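Local coordinates for protein holliday junction resolvase Hjc (Sulfolobus solfataricus, PDB 4TKD) that resolves Holliday junctions in genetic recombination, a magnesium-dependent homodimeric endonuclease that cuts four-way DNA junctions with paired nicks in opposing strands, at residues C[34-46]-C[67-79]. Sequence-based numbering, arbitrary orientation.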
# COMPACT_ATOMS: atom_id res chain seq x y z
N SER C 34 -8.47 1.45 23.73
CA SER C 34 -9.00 0.38 22.84
C SER C 34 -10.50 0.05 23.04
O SER C 34 -11.03 -0.95 22.56
CB SER C 34 -8.10 -0.85 22.88
OG SER C 34 -6.78 -0.50 22.50
N LYS C 35 -11.17 0.97 23.72
CA LYS C 35 -12.55 1.09 24.16
C LYS C 35 -13.62 0.78 23.12
O LYS C 35 -14.52 1.60 22.99
CB LYS C 35 -12.77 2.53 24.68
CG LYS C 35 -11.51 3.42 24.68
CD LYS C 35 -11.64 4.74 23.94
CE LYS C 35 -10.40 5.59 24.07
NZ LYS C 35 -9.30 5.13 23.18
N ARG C 36 -13.54 -0.36 22.36
CA ARG C 36 -14.47 -0.76 21.28
C ARG C 36 -14.54 0.34 20.19
O ARG C 36 -14.60 0.03 19.01
CB ARG C 36 -15.88 -1.10 21.85
CG ARG C 36 -16.96 -1.50 20.85
CD ARG C 36 -18.31 -1.33 21.50
NE ARG C 36 -19.43 -1.50 20.57
CZ ARG C 36 -20.71 -1.29 20.88
NH1 ARG C 36 -21.04 -0.88 22.10
NH2 ARG C 36 -21.66 -1.49 19.98
N LYS C 37 -14.55 1.61 20.63
CA LYS C 37 -14.55 2.82 19.84
C LYS C 37 -13.18 3.48 20.00
O LYS C 37 -12.64 3.55 21.12
CB LYS C 37 -15.70 3.77 20.26
CG LYS C 37 -15.83 5.04 19.39
CD LYS C 37 -16.35 4.76 17.97
CE LYS C 37 -15.46 5.37 16.91
NZ LYS C 37 -16.15 5.51 15.60
N ASP C 38 -12.62 3.93 18.88
CA ASP C 38 -11.29 4.49 18.82
C ASP C 38 -10.24 3.47 19.29
O ASP C 38 -9.41 3.78 20.14
CB ASP C 38 -11.21 5.86 19.51
CG ASP C 38 -11.56 7.00 18.56
OD1 ASP C 38 -12.74 7.07 18.13
OD2 ASP C 38 -10.65 7.77 18.20
N PRO C 39 -10.29 2.20 18.79
CA PRO C 39 -9.27 1.25 19.23
C PRO C 39 -7.93 1.66 18.67
O PRO C 39 -7.83 2.32 17.62
CB PRO C 39 -9.76 -0.10 18.69
CG PRO C 39 -10.52 0.25 17.49
CD PRO C 39 -11.17 1.60 17.77
N ILE C 40 -6.91 1.30 19.42
CA ILE C 40 -5.52 1.58 19.10
C ILE C 40 -4.83 0.23 18.95
O ILE C 40 -5.01 -0.63 19.81
CB ILE C 40 -4.88 2.44 20.25
CG1 ILE C 40 -5.51 3.88 20.29
CG2 ILE C 40 -3.35 2.53 20.14
CD1 ILE C 40 -5.25 4.63 21.57
N PRO C 41 -4.03 0.02 17.88
CA PRO C 41 -3.28 -1.26 17.78
C PRO C 41 -2.42 -1.55 19.04
O PRO C 41 -1.88 -0.62 19.65
CB PRO C 41 -2.41 -1.06 16.53
CG PRO C 41 -3.13 0.01 15.75
CD PRO C 41 -3.69 0.93 16.77
N ASP C 42 -2.34 -2.84 19.44
CA ASP C 42 -1.60 -3.33 20.62
C ASP C 42 -0.17 -2.90 20.64
O ASP C 42 0.35 -2.57 21.70
CB ASP C 42 -1.69 -4.86 20.76
CG ASP C 42 -3.09 -5.34 21.04
OD1 ASP C 42 -3.76 -4.75 21.92
OD2 ASP C 42 -3.53 -6.30 20.38
N ILE C 43 0.48 -2.93 19.47
CA ILE C 43 1.88 -2.56 19.33
C ILE C 43 2.03 -1.60 18.18
O ILE C 43 1.53 -1.86 17.07
CB ILE C 43 2.77 -3.82 19.11
CG1 ILE C 43 2.66 -4.84 20.27
CG2 ILE C 43 4.24 -3.41 18.86
CD1 ILE C 43 3.21 -6.27 19.92
N ILE C 44 2.73 -0.50 18.45
CA ILE C 44 3.07 0.49 17.45
C ILE C 44 4.58 0.54 17.44
O ILE C 44 5.19 0.82 18.47
CB ILE C 44 2.42 1.88 17.72
CG1 ILE C 44 0.91 1.79 17.61
CG2 ILE C 44 2.96 2.94 16.74
CD1 ILE C 44 0.18 2.89 18.36
N ALA C 45 5.18 0.21 16.31
CA ALA C 45 6.63 0.21 16.17
C ALA C 45 7.02 1.19 15.08
O ALA C 45 6.44 1.18 14.00
CB ALA C 45 7.14 -1.18 15.86
N LEU C 46 7.96 2.06 15.40
CA LEU C 46 8.39 3.11 14.48
C LEU C 46 9.89 3.09 14.27
O LEU C 46 10.65 2.95 15.24
CB LEU C 46 7.98 4.50 15.02
CG LEU C 46 6.59 4.65 15.64
CD1 LEU C 46 6.51 5.95 16.49
CD2 LEU C 46 5.48 4.56 14.56
N ARG C 67 -13.59 -8.75 15.84
CA ARG C 67 -14.92 -8.15 15.86
C ARG C 67 -14.95 -6.87 15.01
O ARG C 67 -13.99 -6.10 15.02
CB ARG C 67 -15.38 -7.85 17.31
CG ARG C 67 -16.34 -8.88 17.91
CD ARG C 67 -17.81 -8.51 17.69
NE ARG C 67 -18.71 -9.47 18.34
CZ ARG C 67 -19.48 -9.19 19.39
NH1 ARG C 67 -19.50 -7.97 19.90
NH2 ARG C 67 -20.25 -10.13 19.92
N ARG C 68 -16.05 -6.67 14.27
CA ARG C 68 -16.29 -5.53 13.40
C ARG C 68 -15.80 -4.16 13.91
O ARG C 68 -15.05 -3.50 13.20
CB ARG C 68 -17.79 -5.48 13.04
CG ARG C 68 -18.23 -4.19 12.31
CD ARG C 68 -19.67 -4.24 11.91
NE ARG C 68 -20.53 -3.90 13.05
CZ ARG C 68 -21.19 -4.78 13.79
NH1 ARG C 68 -21.14 -6.08 13.50
NH2 ARG C 68 -21.91 -4.37 14.83
N GLU C 69 -16.25 -3.73 15.10
CA GLU C 69 -15.90 -2.42 15.64
C GLU C 69 -14.42 -2.29 15.95
O GLU C 69 -13.85 -1.25 15.61
CB GLU C 69 -16.79 -2.10 16.87
CG GLU C 69 -18.27 -2.47 16.72
CD GLU C 69 -18.74 -3.83 17.23
OE1 GLU C 69 -19.72 -3.86 18.00
OE2 GLU C 69 -18.17 -4.87 16.81
N GLN C 70 -13.77 -3.37 16.48
CA GLN C 70 -12.33 -3.39 16.72
C GLN C 70 -11.58 -3.33 15.38
O GLN C 70 -10.69 -2.50 15.23
CB GLN C 70 -11.92 -4.64 17.51
CG GLN C 70 -10.41 -4.80 17.70
CD GLN C 70 -10.05 -6.04 18.45
OE1 GLN C 70 -10.47 -7.15 18.11
NE2 GLN C 70 -9.23 -5.90 19.45
N ALA C 71 -11.95 -4.20 14.43
CA ALA C 71 -11.34 -4.26 13.11
C ALA C 71 -11.43 -2.92 12.40
O ALA C 71 -10.39 -2.42 11.96
CB ALA C 71 -12.02 -5.33 12.27
N GLU C 72 -12.64 -2.32 12.32
CA GLU C 72 -12.85 -1.03 11.66
C GLU C 72 -11.98 0.09 12.21
O GLU C 72 -11.35 0.80 11.41
CB GLU C 72 -14.35 -0.63 11.63
CG GLU C 72 -15.13 -1.42 10.58
CD GLU C 72 -16.64 -1.36 10.66
OE1 GLU C 72 -17.17 -0.63 11.52
OE2 GLU C 72 -17.30 -2.06 9.86
N GLY C 73 -11.87 0.16 13.54
CA GLY C 73 -11.05 1.16 14.22
C GLY C 73 -9.57 1.00 13.97
O GLY C 73 -8.90 2.00 13.72
N ILE C 74 -9.04 -0.25 13.98
CA ILE C 74 -7.62 -0.48 13.72
C ILE C 74 -7.27 -0.24 12.25
O ILE C 74 -6.18 0.24 11.96
CB ILE C 74 -6.99 -1.77 14.34
CG1 ILE C 74 -7.68 -3.05 13.81
CG2 ILE C 74 -6.97 -1.69 15.87
CD1 ILE C 74 -6.97 -4.34 14.04
N ILE C 75 -8.23 -0.55 11.32
CA ILE C 75 -8.10 -0.35 9.87
C ILE C 75 -7.97 1.17 9.63
O ILE C 75 -7.15 1.63 8.82
CB ILE C 75 -9.31 -0.99 9.10
CG1 ILE C 75 -9.18 -2.53 8.99
CG2 ILE C 75 -9.48 -0.38 7.69
CD1 ILE C 75 -10.50 -3.27 8.71
N GLU C 76 -8.81 1.93 10.31
CA GLU C 76 -8.88 3.39 10.20
C GLU C 76 -7.60 4.06 10.75
O GLU C 76 -7.06 4.98 10.13
CB GLU C 76 -10.14 3.91 10.91
CG GLU C 76 -11.41 4.03 10.07
CD GLU C 76 -11.29 4.80 8.77
OE1 GLU C 76 -11.00 4.13 7.76
OE2 GLU C 76 -11.64 6.00 8.71
N PHE C 77 -7.10 3.58 11.90
CA PHE C 77 -5.85 4.07 12.51
C PHE C 77 -4.71 3.82 11.50
O PHE C 77 -3.96 4.74 11.22
CB PHE C 77 -5.59 3.31 13.83
CG PHE C 77 -4.48 3.82 14.72
CD1 PHE C 77 -3.15 3.49 14.47
CD2 PHE C 77 -4.76 4.63 15.82
CE1 PHE C 77 -2.12 3.96 15.29
CE2 PHE C 77 -3.73 5.12 16.63
CZ PHE C 77 -2.42 4.77 16.37
N ALA C 78 -4.64 2.58 10.92
CA ALA C 78 -3.65 2.19 9.91
C ALA C 78 -3.69 3.05 8.66
O ALA C 78 -2.64 3.43 8.16
CB ALA C 78 -3.84 0.73 9.53
N ARG C 79 -4.91 3.33 8.16
CA ARG C 79 -5.13 4.13 6.96
C ARG C 79 -4.68 5.59 7.18
O ARG C 79 -3.97 6.16 6.33
CB ARG C 79 -6.59 4.06 6.52
CG ARG C 79 -6.89 4.87 5.24
CD ARG C 79 -8.38 5.05 4.93
NE ARG C 79 -9.13 5.72 6.00
CZ ARG C 79 -9.13 7.02 6.23
NH1 ARG C 79 -8.40 7.84 5.48
NH2 ARG C 79 -9.84 7.53 7.23
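In the nuclease core of Hjc, the loop that enters strand 43-47 lies along helix 68-81, with Pro39 and Pro41 set against Gly73, Ile74 and Phe77. Pro39 drops its ring onto the helix backbone where Gly73 has no side chain: Pro39 CG stands 3.4 Å from Gly73 CA and 3.6 Å from Gln70 O, and a CB at Gly73 would collide with the proline ring. Pro41 CD sits over one face of the Phe77 ring, 3.6 Å from its centroid and 16° off the normal, a CH-pi contact. Phe77 reaches it with CG anti to the backbone N (chi1 -170°), and Ile44 CD1 meets the ring atom Phe77 CZ at 3.8 Å. Replacing the Phe77 ring by the methyl of an alanine is likely to leave Pro41 CD without its aromatic face and open a gap beside Ile44. Between the prolines, Ile74 CG2 packs 4.2 Å from Pro41 CG. At the exposed end, in one of two modelled conformers of Glu69, Arg36 NE makes a weak hydrogen bond to Glu69 OE1 (3.5 Å) within a salt bridge, so this link is less certain. Val26 of the second subunit packs on Phe77. The loop leads directly to Asp42, an inferred magnesium ligand with Glu12 and Glu55, so this packing sets the helix against the loop that carries a probable metal ligand, in the PDDEXK nuclease fold.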